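Local structure of odorant binding protein OBP69a (Ceratitis capitata, 6HHE) at residues R43-I48 with T99-T104. The protein probably binds small odorant molecules and may carry them in insect olfaction. Sequence-based numbering, arbitrary orientation.
Sequences RLKCFI and TAFLTT
Lys-45 and Ile-48 pack against Ala-100, Phe-101 and Thr-104 where two helices of the all-helical insect odorant-binding protein fold cross. The helices are 42-55 and 96-110. The axes of segments 43-48 and 99-104 run nearly perpendicular, at 83°, and come within 8.1 Å. The disulfide of Cys-46 with Cys-97 ties the same two helices together covalently.

Lys-45 makes the main contact with the ring of Phe-101. Its chain is extended beyond CG and slides across the Phe-101 side chain. CG starts the contact, 3.5 Å from CD1 of Phe-101. CE then lies over the face of the ring as a CH-pi contact, 4.0 Å from the centroid of the Phe-101 ring. Phe-101 CG is anti to the backbone N (chi1 -172°), which turns the ring under the lysine methylenes. Any cation-pi attraction from NZ is long and at most weak. The ammonium finds its stronger partners in a salt bridge to Glu-98 and a hydrogen bond to Gln-42. Cut back to alanine, Lys-45 would lose the methylenes that lie on the ring, and Glu-98 would probably be left without this salt-bridge mate.

The apolar contacts centre on Ile-48. CG2 of Ile-48 meets CB of Ala-100 at 4.0 Å. CD1 of Ile-48 reaches the Phe-101 ring obliquely, 4.3 Å from CD1 of Phe-101. Met-38 touches both Ile-48 and Phe-101 from a loop.

No hydrogen bond joins the two segments. The hydroxyl of buried Thr-104 instead turns back within its own helix. OG1 of Thr-104 donates to Ala-100 O at 2.9 Å, and Thr-104 N reaches that oxygen from the opposite face of the carbonyl plane. The methyl CG2 of Ile-48 meets the same hydroxyl tip to tip, 3.3 Å from OG1 of Thr-104.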
loop_
_atom_site.group_PDB
_atom_site.type_symbol
_atom_site.label_atom_id
_atom_site.label_comp_id
_atom_site.label_asym_id
_atom_site.label_seq_id
_atom_site.Cartn_x
_atom_site.Cartn_y
_atom_site.Cartn_z
ATOM N N ARG A 43 10.931 -7.836 -2.128
ATOM C CA ARG A 43 10.829 -6.730 -3.085
ATOM C C ARG A 43 9.405 -6.192 -3.186
ATOM O O ARG A 43 9.228 -4.992 -3.353
ATOM C CB ARG A 43 11.301 -7.136 -4.474
ATOM C CG ARG A 43 12.773 -7.341 -4.540
ATOM C CD ARG A 43 13.181 -8.109 -5.793
ATOM N NE ARG A 43 12.698 -9.478 -5.806
ATOM C CZ ARG A 43 11.976 -10.005 -6.803
ATOM N NH1 ARG A 43 11.617 -9.282 -7.858
ATOM N NH2 ARG A 43 11.569 -11.278 -6.694
ATOM N N LEU A 44 8.387 -7.050 -3.011
ATOM C CA LEU A 44 7.011 -6.562 -2.999
ATOM C C LEU A 44 6.746 -5.755 -1.740
ATOM O O LEU A 44 6.108 -4.702 -1.807
ATOM C CB LEU A 44 6.065 -7.717 -3.144
ATOM C CG LEU A 44 4.571 -7.351 -3.145
ATOM C CD1 LEU A 44 4.225 -6.379 -4.273
ATOM C CD2 LEU A 44 3.711 -8.600 -3.298
ATOM N N LYS A 45 7.240 -6.221 -0.584
ATOM C CA LYS A 45 7.072 -5.462 0.650
ATOM C C LYS A 45 7.673 -4.074 0.487
ATOM O O LYS A 45 7.076 -3.066 0.897
ATOM C CB LYS A 45 7.759 -6.195 1.822
ATOM C CG LYS A 45 7.278 -7.621 2.038
ATOM C CD LYS A 45 7.857 -8.163 3.352
ATOM C CE LYS A 45 7.408 -9.564 3.452
ATOM N NZ LYS A 45 8.208 -10.177 4.584
ATOM N N CYS A 46 8.849 -4.003 -0.110
ATOM C CA CYS A 46 9.505 -2.711 -0.234
ATOM C C CYS A 46 8.859 -1.835 -1.289
ATOM O O CYS A 46 8.867 -0.614 -1.116
ATOM C CB CYS A 46 10.969 -2.887 -0.526
ATOM S SG CYS A 46 11.885 -3.536 0.899
ATOM N N PHE A 47 8.314 -2.413 -2.358
ATOM C CA PHE A 47 7.494 -1.624 -3.279
ATOM C C PHE A 47 6.342 -0.968 -2.546
ATOM O O PHE A 47 6.037 0.203 -2.773
ATOM C CB PHE A 47 6.978 -2.515 -4.408
ATOM C CG PHE A 47 6.002 -1.834 -5.297
ATOM C CD1 PHE A 47 6.460 -1.008 -6.312
ATOM C CD2 PHE A 47 4.639 -2.015 -5.118
ATOM C CE1 PHE A 47 5.519 -0.337 -7.115
ATOM C CE2 PHE A 47 3.685 -1.336 -5.905
ATOM C CZ PHE A 47 4.156 -0.507 -6.920
ATOM N N ILE A 48 5.617 -1.741 -1.728
ATOM C CA ILE A 48 4.476 -1.188 -1.007
ATOM C C ILE A 48 4.938 -0.078 -0.075
ATOM O O ILE A 48 4.344 1.010 -0.054
ATOM C CB ILE A 48 3.739 -2.312 -0.246
ATOM C CG1 ILE A 48 3.211 -3.330 -1.237
ATOM C CG2 ILE A 48 2.610 -1.704 0.563
ATOM C CD1 ILE A 48 2.588 -4.523 -0.598
ATOM N N THR A 99 6.424 -3.403 8.022
ATOM C CA THR A 99 5.255 -2.637 8.460
ATOM C C THR A 99 4.329 -2.321 7.293
ATOM O O THR A 99 3.104 -2.470 7.412
ATOM C CB THR A 99 5.667 -1.334 9.138
ATOM O OG1 THR A 99 6.480 -1.644 10.277
ATOM C CG2 THR A 99 4.462 -0.572 9.615
ATOM N N ALA A 100 4.881 -1.860 6.162
ATOM C CA ALA A 100 4.008 -1.565 5.024
ATOM C C ALA A 100 3.232 -2.805 4.601
ATOM O O ALA A 100 2.027 -2.723 4.299
ATOM C CB ALA A 100 4.829 -1.045 3.845
ATOM N N PHE A 101 3.903 -3.959 4.584
ATOM C CA PHE A 101 3.281 -5.202 4.136
ATOM C C PHE A 101 2.200 -5.648 5.089
ATOM O O PHE A 101 1.075 -5.956 4.652
ATOM C CB PHE A 101 4.343 -6.290 4.016
ATOM C CG PHE A 101 3.866 -7.576 3.383
ATOM C CD1 PHE A 101 3.775 -7.683 2.006
ATOM C CD2 PHE A 101 3.590 -8.672 4.167
ATOM C CE1 PHE A 101 3.421 -8.920 1.404
ATOM C CE2 PHE A 101 3.196 -9.881 3.583
ATOM C CZ PHE A 101 3.102 -9.984 2.219
ATOM N N LEU A 102 2.523 -5.707 6.387
ATOM C CA LEU A 102 1.536 -6.140 7.386
ATOM C C LEU A 102 0.336 -5.200 7.422
ATOM O O LEU A 102 -0.812 -5.656 7.559
ATOM C CB LEU A 102 2.200 -6.210 8.759
ATOM C CG LEU A 102 3.274 -7.286 8.885
ATOM C CD1 LEU A 102 4.019 -7.023 10.189
ATOM C CD2 LEU A 102 2.654 -8.667 8.838
ATOM N N THR A 103 0.584 -3.881 7.325
ATOM C CA THR A 103 -0.521 -2.934 7.342
ATOM C C THR A 103 -1.382 -3.126 6.107
ATOM O O THR A 103 -2.618 -3.126 6.202
ATOM C CB THR A 103 0.009 -1.501 7.452
ATOM O OG1 THR A 103 0.812 -1.413 8.654
ATOM C CG2 THR A 103 -1.129 -0.497 7.563
ATOM N N THR A 104 -0.756 -3.387 4.946
ATOM C CA THR A 104 -1.530 -3.569 3.720
ATOM C C THR A 104 -2.299 -4.888 3.742
ATOM O O THR A 104 -3.425 -4.934 3.212
ATOM C CB THR A 104 -0.609 -3.474 2.501
ATOM O OG1 THR A 104 -0.077 -2.153 2.439
ATOM C CG2 THR A 104 -1.382 -3.741 1.227
#